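Local coordinates for BauA (Acinetobacter baumannii, PDB 6H7F), which probably serves as a TonB-dependent outer-membrane receptor that binds ferric acinetobactin-type siderophores and transports them across the outer membrane, at residues 311-316 / 341-346; 319-324 / 333-338; 461-466 / 505-510. All blocks are in the same frame, centred on the assembly; numbering follows the deposited sequence.

Contact 1. Residues 311-316 / 341-346; sequences STTEYK and FDVDKK. With FV8 ((4~{S},5~{R})-2-[2,3-bis(oxidanyl)phenyl]-~{N}-[2-(1~{H}-imidazol-4-yl)ethyl]-5-methyl-~{N}-oxidanyl-4,5-dihydro-1,3-oxazole-4-carboxamide), chain E.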
loop_
_atom_site.group_PDB
_atom_site.type_symbol
_atom_site.label_atom_id
_atom_site.label_comp_id
_atom_site.label_asym_id
_atom_site.label_seq_id
_atom_site.Cartn_x
_atom_site.Cartn_y
_atom_site.Cartn_z
ATOM N N SER A 311 0.520 -44.501 -3.237
ATOM C CA SER A 311 -0.226 -43.260 -3.231
ATOM C C SER A 311 -1.269 -43.313 -4.340
ATOM O O SER A 311 -1.130 -44.077 -5.286
ATOM C CB SER A 311 0.676 -42.060 -3.404
ATOM O OG SER A 311 1.206 -42.018 -4.729
ATOM N N THR A 312 -2.297 -42.484 -4.194
ATOM C CA THR A 312 -3.284 -42.248 -5.214
ATOM C C THR A 312 -3.421 -40.736 -5.402
ATOM O O THR A 312 -3.291 -39.961 -4.453
ATOM C CB THR A 312 -4.638 -42.890 -4.859
ATOM O OG1 THR A 312 -5.084 -42.331 -3.618
ATOM C CG2 THR A 312 -4.554 -44.397 -4.742
ATOM N N THR A 313 -3.678 -40.353 -6.647
ATOM C CA THR A 313 -3.945 -39.013 -7.047
ATOM C C THR A 313 -5.259 -39.007 -7.822
ATOM O O THR A 313 -5.426 -39.811 -8.748
ATOM C CB THR A 313 -2.791 -38.470 -7.897
ATOM O OG1 THR A 313 -1.647 -38.344 -7.054
ATOM C CG2 THR A 313 -3.099 -37.136 -8.540
ATOM N N GLU A 314 -6.173 -38.111 -7.433
ATOM C CA GLU A 314 -7.328 -37.725 -8.258
ATOM C C GLU A 314 -7.221 -36.236 -8.606
ATOM O O GLU A 314 -7.278 -35.386 -7.723
ATOM C CB GLU A 314 -8.641 -38.016 -7.532
ATOM C CG GLU A 314 -8.780 -39.463 -7.071
ATOM C CD GLU A 314 -9.960 -39.742 -6.142
ATOM O OE1 GLU A 314 -10.806 -38.847 -5.953
ATOM O OE2 GLU A 314 -10.021 -40.846 -5.601
ATOM N N TYR A 315 -7.022 -35.956 -9.895
ATOM C CA TYR A 315 -6.947 -34.606 -10.461
ATOM C C TYR A 315 -8.209 -34.322 -11.270
ATOM O O TYR A 315 -8.648 -35.166 -12.079
ATOM C CB TYR A 315 -5.744 -34.474 -11.394
ATOM C CG TYR A 315 -5.598 -33.153 -12.115
ATOM C CD1 TYR A 315 -4.856 -32.118 -11.578
ATOM C CD2 TYR A 315 -6.156 -32.955 -13.367
ATOM C CE1 TYR A 315 -4.687 -30.916 -12.247
ATOM C CE2 TYR A 315 -5.978 -31.775 -14.061
ATOM C CZ TYR A 315 -5.243 -30.747 -13.497
ATOM O OH TYR A 315 -5.079 -29.572 -14.170
ATOM N N LYS A 316 -8.765 -33.126 -11.061
ATOM C CA LYS A 316 -9.907 -32.627 -11.847
ATOM C C LYS A 316 -9.699 -31.147 -12.172
ATOM O O LYS A 316 -9.360 -30.350 -11.285
ATOM C CB LYS A 316 -11.211 -32.821 -11.074
ATOM C CG LYS A 316 -11.642 -34.268 -10.873
ATOM C CD LYS A 316 -12.728 -34.418 -9.804
ATOM C CE LYS A 316 -13.557 -35.676 -9.934
ATOM N NZ LYS A 316 -12.706 -36.879 -10.063
ATOM N N PHE A 341 -7.977 -37.252 -14.153
ATOM C CA PHE A 341 -7.202 -38.442 -14.189
ATOM C C PHE A 341 -7.037 -38.982 -12.774
ATOM O O PHE A 341 -7.034 -38.222 -11.796
ATOM C CB PHE A 341 -5.891 -38.233 -14.955
ATOM C CG PHE A 341 -4.896 -37.274 -14.353
ATOM C CD1 PHE A 341 -4.052 -37.669 -13.331
ATOM C CD2 PHE A 341 -4.734 -36.002 -14.879
ATOM C CE1 PHE A 341 -3.104 -36.791 -12.812
ATOM C CE2 PHE A 341 -3.781 -35.129 -14.366
ATOM C CZ PHE A 341 -2.964 -35.523 -13.334
ATOM N N ASP A 342 -7.000 -40.319 -12.703
ATOM C CA ASP A 342 -6.805 -41.100 -11.471
ATOM C C ASP A 342 -5.569 -41.962 -11.666
ATOM O O ASP A 342 -5.436 -42.624 -12.696
ATOM C CB ASP A 342 -8.004 -42.005 -11.159
ATOM C CG ASP A 342 -9.317 -41.247 -11.037
ATOM O OD1 ASP A 342 -9.308 -40.166 -10.420
ATOM O OD2 ASP A 342 -10.334 -41.741 -11.568
ATOM N N VAL A 343 -4.655 -41.914 -10.703
ATOM C CA VAL A 343 -3.448 -42.665 -10.820
ATOM C C VAL A 343 -3.181 -43.369 -9.485
ATOM O O VAL A 343 -3.359 -42.791 -8.427
ATOM C CB VAL A 343 -2.280 -41.797 -11.339
ATOM C CG1 VAL A 343 -2.309 -40.394 -10.801
ATOM C CG2 VAL A 343 -0.923 -42.443 -11.102
ATOM N N ASP A 344 -2.900 -44.678 -9.585
ATOM C CA ASP A 344 -2.508 -45.552 -8.461
ATOM C C ASP A 344 -1.030 -45.904 -8.613
ATOM O O ASP A 344 -0.611 -46.467 -9.645
ATOM C CB ASP A 344 -3.317 -46.858 -8.421
ATOM C CG ASP A 344 -4.758 -46.701 -7.967
ATOM O OD1 ASP A 344 -4.984 -45.961 -6.992
ATOM O OD2 ASP A 344 -5.649 -47.322 -8.598
ATOM N N LYS A 345 -0.262 -45.620 -7.568
ATOM C CA LYS A 345 1.182 -45.705 -7.605
ATOM C C LYS A 345 1.658 -46.700 -6.540
ATOM O O LYS A 345 1.123 -46.729 -5.426
ATOM C CB LYS A 345 1.800 -44.318 -7.371
ATOM C CG LYS A 345 1.598 -43.322 -8.506
ATOM C CD LYS A 345 1.721 -41.858 -8.099
ATOM C CE LYS A 345 0.407 -41.271 -7.648
ATOM N NZ LYS A 345 0.609 -40.186 -6.658
ATOM N N LYS A 346 2.717 -47.450 -6.870
ATOM C CA LYS A 346 3.457 -48.256 -5.896
ATOM C C LYS A 346 4.954 -48.072 -6.140
ATOM O O LYS A 346 5.389 -47.958 -7.279
ATOM C CB LYS A 346 3.149 -49.749 -6.041
ATOM C CG LYS A 346 1.722 -50.195 -5.757
ATOM C CD LYS A 346 1.476 -51.629 -6.240
ATOM C CE LYS A 346 0.206 -52.248 -5.696
ATOM N NZ LYS A 346 -0.991 -51.492 -6.132
HETATM C CAJ FV8 E . -1.968 -33.523 -17.517
HETATM N NAN FV8 E . -2.416 -34.355 -18.450
HETATM C CAI FV8 E . -2.869 -33.587 -19.493
HETATM N NAO FV8 E . -2.694 -32.253 -19.216
HETATM C CAT FV8 E . -2.130 -32.251 -18.001
HETATM C CAK FV8 E . -1.721 -31.017 -17.225
HETATM C CAL FV8 E . -2.962 -30.258 -16.727
HETATM N NAY FV8 E . -3.743 -29.834 -17.885
HETATM O OAE FV8 E . -3.080 -29.559 -19.052
HETATM C C FV8 E . -5.049 -29.672 -17.834
HETATM O O FV8 E . -5.702 -29.886 -16.775
HETATM C CA FV8 E . -5.606 -29.324 -19.093
HETATM N N FV8 E . -5.299 -30.395 -20.092
HETATM C CB FV8 E . -7.121 -29.271 -19.094
HETATM C CG2 FV8 E . -7.664 -27.945 -19.682
HETATM O OG1 FV8 E . -7.547 -30.298 -19.996
HETATM C CAR FV8 E . -6.460 -30.875 -20.583
HETATM C CAV FV8 E . -6.580 -31.913 -21.446
HETATM C CAH FV8 E . -7.857 -32.388 -21.765
HETATM C CAF FV8 E . -8.026 -33.469 -22.647
HETATM C CAG FV8 E . -6.905 -34.116 -23.201
HETATM C CAS FV8 E . -5.630 -33.654 -22.865
HETATM O OAC FV8 E . -4.482 -34.211 -23.357
HETATM C CAU FV8 E . -5.495 -32.575 -21.983
HETATM O OAD FV8 E . -4.262 -32.130 -21.684
HETATM O O HOH W 1 -10.148 -37.396 -11.011
#

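Contact 2. Residues 319-324 / 333-338; sequences GASAGT and SSTLGQ. With FV8 ((4~{S},5~{R})-2-[2,3-bis(oxidanyl)phenyl]-~{N}-[2-(1~{H}-imidazol-4-yl)ethyl]-5-methyl-~{N}-oxidanyl-4,5-dihydro-1,3-oxazole-4-carboxamide), chain E.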
loop_
_atom_site.group_PDB
_atom_site.type_symbol
_atom_site.label_atom_id
_atom_site.label_comp_id
_atom_site.label_asym_id
_atom_site.label_seq_id
_atom_site.Cartn_x
_atom_site.Cartn_y
_atom_site.Cartn_z
ATOM N N GLY A 319 -11.922 -25.554 -16.903
ATOM C CA GLY A 319 -11.543 -24.155 -17.195
ATOM C C GLY A 319 -10.990 -23.956 -18.594
ATOM O O GLY A 319 -11.386 -24.626 -19.536
ATOM N N ALA A 320 -10.079 -22.995 -18.725
ATOM C CA ALA A 320 -9.423 -22.696 -20.004
ATOM C C ALA A 320 -8.297 -23.704 -20.251
ATOM O O ALA A 320 -7.559 -24.043 -19.305
ATOM C CB ALA A 320 -8.876 -21.293 -19.976
ATOM N N SER A 321 -8.160 -24.154 -21.510
ATOM C CA SER A 321 -6.928 -24.811 -21.961
ATOM C C SER A 321 -5.878 -23.748 -22.258
ATOM O O SER A 321 -4.731 -23.946 -21.926
ATOM C CB SER A 321 -7.122 -25.734 -23.166
ATOM O OG SER A 321 -7.992 -25.161 -24.113
ATOM N N ALA A 322 -6.298 -22.633 -22.881
ATOM C CA ALA A 322 -5.400 -21.509 -23.129
ATOM C C ALA A 322 -6.197 -20.230 -23.429
ATOM O O ALA A 322 -7.203 -20.251 -24.126
ATOM C CB ALA A 322 -4.456 -21.845 -24.256
ATOM N N GLY A 323 -5.709 -19.110 -22.890
ATOM C CA GLY A 323 -5.982 -17.798 -23.442
ATOM C C GLY A 323 -4.972 -17.449 -24.518
ATOM O O GLY A 323 -3.810 -17.766 -24.380
ATOM N N THR A 324 -5.434 -16.817 -25.600
ATOM C CA THR A 324 -4.543 -16.272 -26.633
ATOM C C THR A 324 -4.813 -14.777 -26.793
ATOM O O THR A 324 -5.956 -14.346 -26.990
ATOM C CB THR A 324 -4.722 -17.009 -27.968
ATOM O OG1 THR A 324 -4.518 -18.408 -27.740
ATOM C CG2 THR A 324 -3.780 -16.515 -29.047
ATOM N N SER A 333 -8.698 -14.535 -26.400
ATOM C CA SER A 333 -9.546 -15.622 -26.900
ATOM C C SER A 333 -9.213 -16.904 -26.130
ATOM O O SER A 333 -8.090 -17.400 -26.241
ATOM C CB SER A 333 -9.327 -15.804 -28.385
ATOM O OG SER A 333 -10.177 -16.810 -28.896
ATOM N N SER A 334 -10.160 -17.399 -25.322
ATOM C CA SER A 334 -9.890 -18.489 -24.389
ATOM C C SER A 334 -10.713 -19.724 -24.759
ATOM O O SER A 334 -11.934 -19.705 -24.660
ATOM C CB SER A 334 -10.136 -18.079 -22.961
ATOM O OG SER A 334 -9.271 -17.004 -22.591
ATOM N N THR A 335 -10.003 -20.805 -25.110
ATOM C CA THR A 335 -10.585 -22.115 -25.365
ATOM C C THR A 335 -10.712 -22.865 -24.037
ATOM O O THR A 335 -9.886 -22.693 -23.131
ATOM C CB THR A 335 -9.732 -22.932 -26.347
ATOM O OG1 THR A 335 -8.452 -23.095 -25.744
ATOM C CG2 THR A 335 -9.538 -22.277 -27.692
ATOM N N LEU A 336 -11.757 -23.686 -23.942
ATOM C CA LEU A 336 -12.118 -24.362 -22.723
ATOM C C LEU A 336 -11.809 -25.854 -22.874
ATOM O O LEU A 336 -11.849 -26.406 -23.986
ATOM C CB LEU A 336 -13.601 -24.117 -22.437
ATOM C CG LEU A 336 -14.031 -22.644 -22.404
ATOM C CD1 LEU A 336 -15.511 -22.514 -22.106
ATOM C CD2 LEU A 336 -13.228 -21.850 -21.384
ATOM N N GLY A 337 -11.478 -26.484 -21.745
ATOM C CA GLY A 337 -11.181 -27.891 -21.681
ATOM C C GLY A 337 -11.522 -28.454 -20.319
ATOM O O GLY A 337 -11.696 -27.702 -19.375
ATOM N N GLN A 338 -11.641 -29.783 -20.240
ATOM C CA GLN A 338 -11.816 -30.494 -18.984
ATOM C C GLN A 338 -10.892 -31.705 -18.978
ATOM O O GLN A 338 -10.670 -32.347 -20.025
ATOM C CB GLN A 338 -13.270 -30.934 -18.790
ATOM C CG GLN A 338 -14.261 -29.781 -18.832
ATOM C CD GLN A 338 -15.690 -30.210 -18.580
ATOM O OE1 GLN A 338 -16.043 -31.388 -18.697
ATOM N NE2 GLN A 338 -16.530 -29.239 -18.248
HETATM C CAJ FV8 E . -1.968 -33.523 -17.517
HETATM N NAN FV8 E . -2.416 -34.355 -18.450
HETATM C CAI FV8 E . -2.869 -33.587 -19.493
HETATM N NAO FV8 E . -2.694 -32.253 -19.216
HETATM C CAT FV8 E . -2.130 -32.251 -18.001
HETATM C CAK FV8 E . -1.721 -31.017 -17.225
HETATM C CAL FV8 E . -2.962 -30.258 -16.727
HETATM N NAY FV8 E . -3.743 -29.834 -17.885
HETATM O OAE FV8 E . -3.080 -29.559 -19.052
HETATM C C FV8 E . -5.049 -29.672 -17.834
HETATM O O FV8 E . -5.702 -29.886 -16.775
HETATM C CA FV8 E . -5.606 -29.324 -19.093
HETATM N N FV8 E . -5.299 -30.395 -20.092
HETATM C CB FV8 E . -7.121 -29.271 -19.094
HETATM C CG2 FV8 E . -7.664 -27.945 -19.682
HETATM O OG1 FV8 E . -7.547 -30.298 -19.996
HETATM C CAR FV8 E . -6.460 -30.875 -20.583
HETATM C CAV FV8 E . -6.580 -31.913 -21.446
HETATM C CAH FV8 E . -7.857 -32.388 -21.765
HETATM C CAF FV8 E . -8.026 -33.469 -22.647
HETATM C CAG FV8 E . -6.905 -34.116 -23.201
HETATM C CAS FV8 E . -5.630 -33.654 -22.865
HETATM O OAC FV8 E . -4.482 -34.211 -23.357
HETATM C CAU FV8 E . -5.495 -32.575 -21.983
HETATM O OAD FV8 E . -4.262 -32.130 -21.684
HETATM O O HOH W 2 -9.291 -27.512 -25.091
HETATM O O HOH W 3 -6.619 -19.918 -27.142
#

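Contact 3. Residues 461-466 / 505-510; sequences KSATTP and FPPQKT. With C8E ((hydroxyethyloxy)tri(ethyloxy)octane), chain M.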
loop_
_atom_site.group_PDB
_atom_site.type_symbol
_atom_site.label_atom_id
_atom_site.label_comp_id
_atom_site.label_asym_id
_atom_site.label_seq_id
_atom_site.Cartn_x
_atom_site.Cartn_y
_atom_site.Cartn_z
ATOM N N LYS A 461 12.783 -50.531 -22.188
ATOM C CA LYS A 461 14.114 -50.130 -22.602
ATOM C C LYS A 461 14.965 -49.848 -21.363
ATOM O O LYS A 461 14.435 -49.607 -20.281
ATOM C CB LYS A 461 14.047 -48.888 -23.496
ATOM C CG LYS A 461 13.388 -49.112 -24.846
ATOM C CD LYS A 461 14.240 -49.909 -25.813
ATOM C CE LYS A 461 13.468 -50.315 -27.051
ATOM N NZ LYS A 461 14.256 -51.213 -27.927
ATOM N N SER A 462 16.284 -49.847 -21.556
ATOM C CA SER A 462 17.233 -49.839 -20.469
ATOM C C SER A 462 18.429 -48.959 -20.823
ATOM O O SER A 462 18.765 -48.775 -21.972
ATOM C CB SER A 462 17.686 -51.235 -20.143
ATOM O OG SER A 462 16.633 -51.974 -19.547
ATOM N N ALA A 463 19.069 -48.438 -19.786
ATOM C CA ALA A 463 20.312 -47.765 -19.911
ATOM C C ALA A 463 21.115 -47.974 -18.628
ATOM O O ALA A 463 20.552 -48.297 -17.567
ATOM C CB ALA A 463 20.072 -46.300 -20.188
ATOM N N THR A 464 22.420 -47.739 -18.736
ATOM C CA THR A 464 23.319 -47.806 -17.621
ATOM C C THR A 464 23.929 -46.424 -17.414
ATOM O O THR A 464 24.429 -45.823 -18.351
ATOM C CB THR A 464 24.409 -48.861 -17.858
ATOM O OG1 THR A 464 23.789 -50.136 -18.038
ATOM C CG2 THR A 464 25.392 -48.936 -16.711
ATOM N N THR A 465 23.877 -45.938 -16.175
ATOM C CA THR A 465 24.311 -44.615 -15.880
ATOM C C THR A 465 25.390 -44.675 -14.802
ATOM O O THR A 465 25.150 -45.148 -13.699
ATOM C CB THR A 465 23.103 -43.733 -15.520
ATOM O OG1 THR A 465 23.584 -42.410 -15.312
ATOM C CG2 THR A 465 22.364 -44.213 -14.292
ATOM N N PRO A 466 26.613 -44.191 -15.093
ATOM C CA PRO A 466 27.664 -44.093 -14.086
ATOM C C PRO A 466 27.655 -42.755 -13.342
ATOM O O PRO A 466 26.981 -41.803 -13.775
ATOM C CB PRO A 466 28.921 -44.198 -14.958
ATOM C CG PRO A 466 28.538 -43.409 -16.202
ATOM C CD PRO A 466 27.066 -43.712 -16.415
ATOM N N PHE A 505 13.329 -45.028 -28.248
ATOM C CA PHE A 505 14.663 -44.735 -27.788
ATOM C C PHE A 505 14.852 -45.262 -26.367
ATOM O O PHE A 505 13.900 -45.360 -25.593
ATOM C CB PHE A 505 14.935 -43.233 -27.856
ATOM C CG PHE A 505 15.144 -42.697 -29.245
ATOM C CD1 PHE A 505 15.679 -43.498 -30.243
ATOM C CD2 PHE A 505 14.822 -41.385 -29.553
ATOM C CE1 PHE A 505 15.871 -43.003 -31.525
ATOM C CE2 PHE A 505 15.021 -40.890 -30.833
ATOM C CZ PHE A 505 15.534 -41.704 -31.821
ATOM N N PRO A 506 16.101 -45.602 -25.980
ATOM C CA PRO A 506 16.416 -45.913 -24.589
ATOM C C PRO A 506 16.339 -44.662 -23.726
ATOM O O PRO A 506 16.310 -43.551 -24.248
ATOM C CB PRO A 506 17.865 -46.423 -24.653
ATOM C CG PRO A 506 18.446 -45.718 -25.872
ATOM C CD PRO A 506 17.289 -45.620 -26.847
ATOM N N PRO A 507 16.344 -44.803 -22.387
ATOM C CA PRO A 507 16.438 -43.650 -21.497
ATOM C C PRO A 507 17.577 -42.719 -21.921
ATOM O O PRO A 507 18.662 -43.175 -22.221
ATOM C CB PRO A 507 16.682 -44.281 -20.122
ATOM C CG PRO A 507 15.997 -45.634 -20.221
ATOM C CD PRO A 507 16.221 -46.069 -21.657
ATOM N N GLN A 508 17.277 -41.422 -21.965
ATOM C CA GLN A 508 18.140 -40.425 -22.535
ATOM C C GLN A 508 18.940 -39.764 -21.415
ATOM O O GLN A 508 18.385 -39.438 -20.351
ATOM C CB GLN A 508 17.305 -39.385 -23.273
ATOM C CG GLN A 508 16.488 -39.977 -24.407
ATOM C CD GLN A 508 17.370 -40.326 -25.579
ATOM O OE1 GLN A 508 17.915 -39.449 -26.246
ATOM N NE2 GLN A 508 17.527 -41.617 -25.824
ATOM N N LYS A 509 20.237 -39.555 -21.674
ATOM C CA LYS A 509 21.183 -39.188 -20.643
ATOM C C LYS A 509 21.418 -37.678 -20.658
ATOM O O LYS A 509 22.045 -37.143 -21.565
ATOM C CB LYS A 509 22.501 -39.943 -20.834
ATOM C CG LYS A 509 22.407 -41.437 -20.576
ATOM C CD LYS A 509 23.645 -42.205 -20.958
ATOM C CE LYS A 509 23.514 -43.682 -20.666
ATOM N NZ LYS A 509 24.835 -44.356 -20.628
ATOM N N THR A 510 20.950 -37.012 -19.604
ATOM C CA THR A 510 21.470 -35.717 -19.206
ATOM C C THR A 510 22.800 -35.942 -18.474
ATOM O O THR A 510 22.907 -36.874 -17.698
ATOM C CB THR A 510 20.449 -34.980 -18.325
ATOM O OG1 THR A 510 19.278 -34.733 -19.102
ATOM C CG2 THR A 510 20.979 -33.676 -17.783
HETATM C C1 C8E M . 28.027 -46.337 -22.521
HETATM C C2 C8E M . 27.406 -46.764 -21.197
HETATM C C3 C8E M . 28.167 -46.185 -19.996
HETATM C C4 C8E M . 28.307 -47.201 -18.863
HETATM C C5 C8E M . 29.470 -46.848 -17.940
HETATM C C6 C8E M . 30.529 -47.952 -17.881
HETATM C C7 C8E M . 31.561 -47.635 -16.802
HETATM C C8 C8E M . 32.723 -48.632 -16.786
HETATM O O9 C8E M . 32.984 -49.020 -15.431
HETATM O O HOH W 4 23.538 -47.081 -21.391
#

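Contact 1. Residues 311-316 / 341-346
Ser311 meets Lys345 through both backbone and side chain. Each backbone N bonds to the other residue's carbonyl oxygen, and the lysine ammonium swings back over the sheet to donate to the serine hydroxyl, NZ to OG 2.7 Å. A turn at the third torsion of Lys345 (chi3 -89°) brings NZ within range of this hydroxyl and the next one on the same face. Ser311 OG also bonds to Gly123 O of the plug. Thr312, on the other face, stands beside Asp344; its neighbourhood includes a bound detergent, consistent with this face being the outside of the barrel. Thr313 returns to the inner face. Its OG1 accepts the second lysine bond, 2.9 Å from Lys345 NZ, and is hydrogen-bonded to Asp287 OD1, a nearby carboxylate that may favour the buried ammonium. Its CB rests against Val343 CG1 at 3.5 Å. Glu314 lies across Asp342 with its CB and CG by the carboxylate, CG 3.5 Å from Asp342 OD1. At Tyr315 the contact becomes aromatic. The tyrosine CB sits over the centre of one face of the Phe341 ring, 3.6 Å from the centroid. With CG trans to the backbone N (chi1 176°), the tyrosine ring is carried past Phe341. The two planes are 17° apart and barely overlap. The phenol reaches the siderophore FV8 and donates from OH to its carbonyl O over 2.7 Å, while Phe127 and Tyr128 pack on the aromatic pair. A water links Lys316 NZ, Tyr315 O and Asp342 OD1. Two antiparallel strands with an inner face turned to plug and ligand and an outer face near detergent are typical of the wall of a TonB-dependent receptor barrel at its siderophore pocket.

Contact 2. Residues 319-324 / 333-338
Ser321 and Thr335 meet hydroxyl to hydroxyl, with Thr335 OG1 donating to Ser321 OG over 2.7 Å. Ser321 OG donates a hydrogen bond to a water oxygen at 2.9 Å, which in turn donates to Leu336 O, so a directed chain of hydrogen bonds runs from one strand across to the other and back. Ser321 can reach the threonine because its hydroxyl lies between the backbone N and the carbonyl carbon (chi1 41°). Beneath this pair the backbone forms a classic beta bulge: Ser321 N donates to Thr335 O at 2.8 Å, and Thr335 N to Ala322 O at 3.0 Å, so two residues of one strand face a single residue of the other. On either side of the bulge the antiparallel pairing is regular, Gly319 with Gly337 and Thr324 with Ser333 each exchanging two backbone bonds. Side chains add small contacts to it. Ser334 OG comes within 3.5 Å of Gly323 CA, and Leu336 CD2 leans over Ala320 CA at 4.1 Å. Further out, Arg256 bonds through NE to Ser321 O and through NH1 to the siderophore FV8, joining the bulge to the ligand. Tyr317 OH holds Ala320 O, Gly323 pairs with Asn259, and Ser334 pairs with Val391, so neighbouring strands fix both edges. FV8 lies against the end of the hairpin near Gly337, with its methyl CG2 about equally near Ser321 CA and Gly337 C, and its ring carbon CAH 3.3 Å from Gln338 O. The chemistry implies that the hairpin contributes mainly shape and carbonyl oxygens here: the Ser321 and Thr335 hydroxyls bond to each other at the bulge, and the geometry is consistent with the Ser321 carbonyl positioning Arg256, a polar partner of FV8 beside Tyr315 OH.

Contact 3. Residues 461-466 / 505-510
The methyl of Ala463 packs on the ring of Pro507, CB to CB 3.9 Å, where strand 461-473 of the transmembrane beta barrel meets the loop leading into strand 508-520. The two strands are not paired directly; both flank strand 478-489, and the touching parts of the two segments run 25° apart. Pro507 also lays its CD against Ser462, 3.7 Å from the carbonyl oxygen, and touches Val447. At the start of the first segment Lys461 CB lies against Pro506 CA and Pro507 CD, 4.0 Å from each; a bend at its second torsion (chi2 -73°) turns the remaining chain away from the prolines. The prolines in turn are steadied by Gln508, whose NE2 donates nearly straight to Pro506 O at 2.8 Å with the oxygen in the plane of the amide, and the Phe505 ring before them meets that of Phe552, planes about 20° apart. At the other end of the contact Lys509, the first contact from strand 508-520 itself, reaches across strand 478-489. Extended beyond CG, it passes Glu486 and Leu488 to reach the far strand. A detergent molecule lies alongside, its C4 near Thr464 CG2 and its C5 near Pro466, consistent with a position on the outer surface of the barrel, and Lys509 NZ lies 3.6 Å from detergent C2. The ammonium is held by two partners: a water that also accepts from Thr464 N, and the backbone oxygen of Thr464, which Lys509 NZ approaches at 2.7 Å, almost in line with the carbonyl bond.

Overall arrangement
From the N terminus the chain builds the plug first and then the barrel, in which all three contacts lie. Strand 302-318 carries the first segment of contact 1, and the chain continues almost at once into 319-324, turns, and comes back along strand 331-358. That return strand closes contact 2 first and contact 1 second, so the shorter loop of contact 2 sits within the longer one of contact 1, and both touch FV8. Contact 3 follows in series, after contact 1 has closed: its loop of 38 residues includes strand 478-489, across which it ties strand 461-473 to the start of strand 508-520. Its centre is about 27 Å from that of contact 1 and 36 Å from that of contact 2.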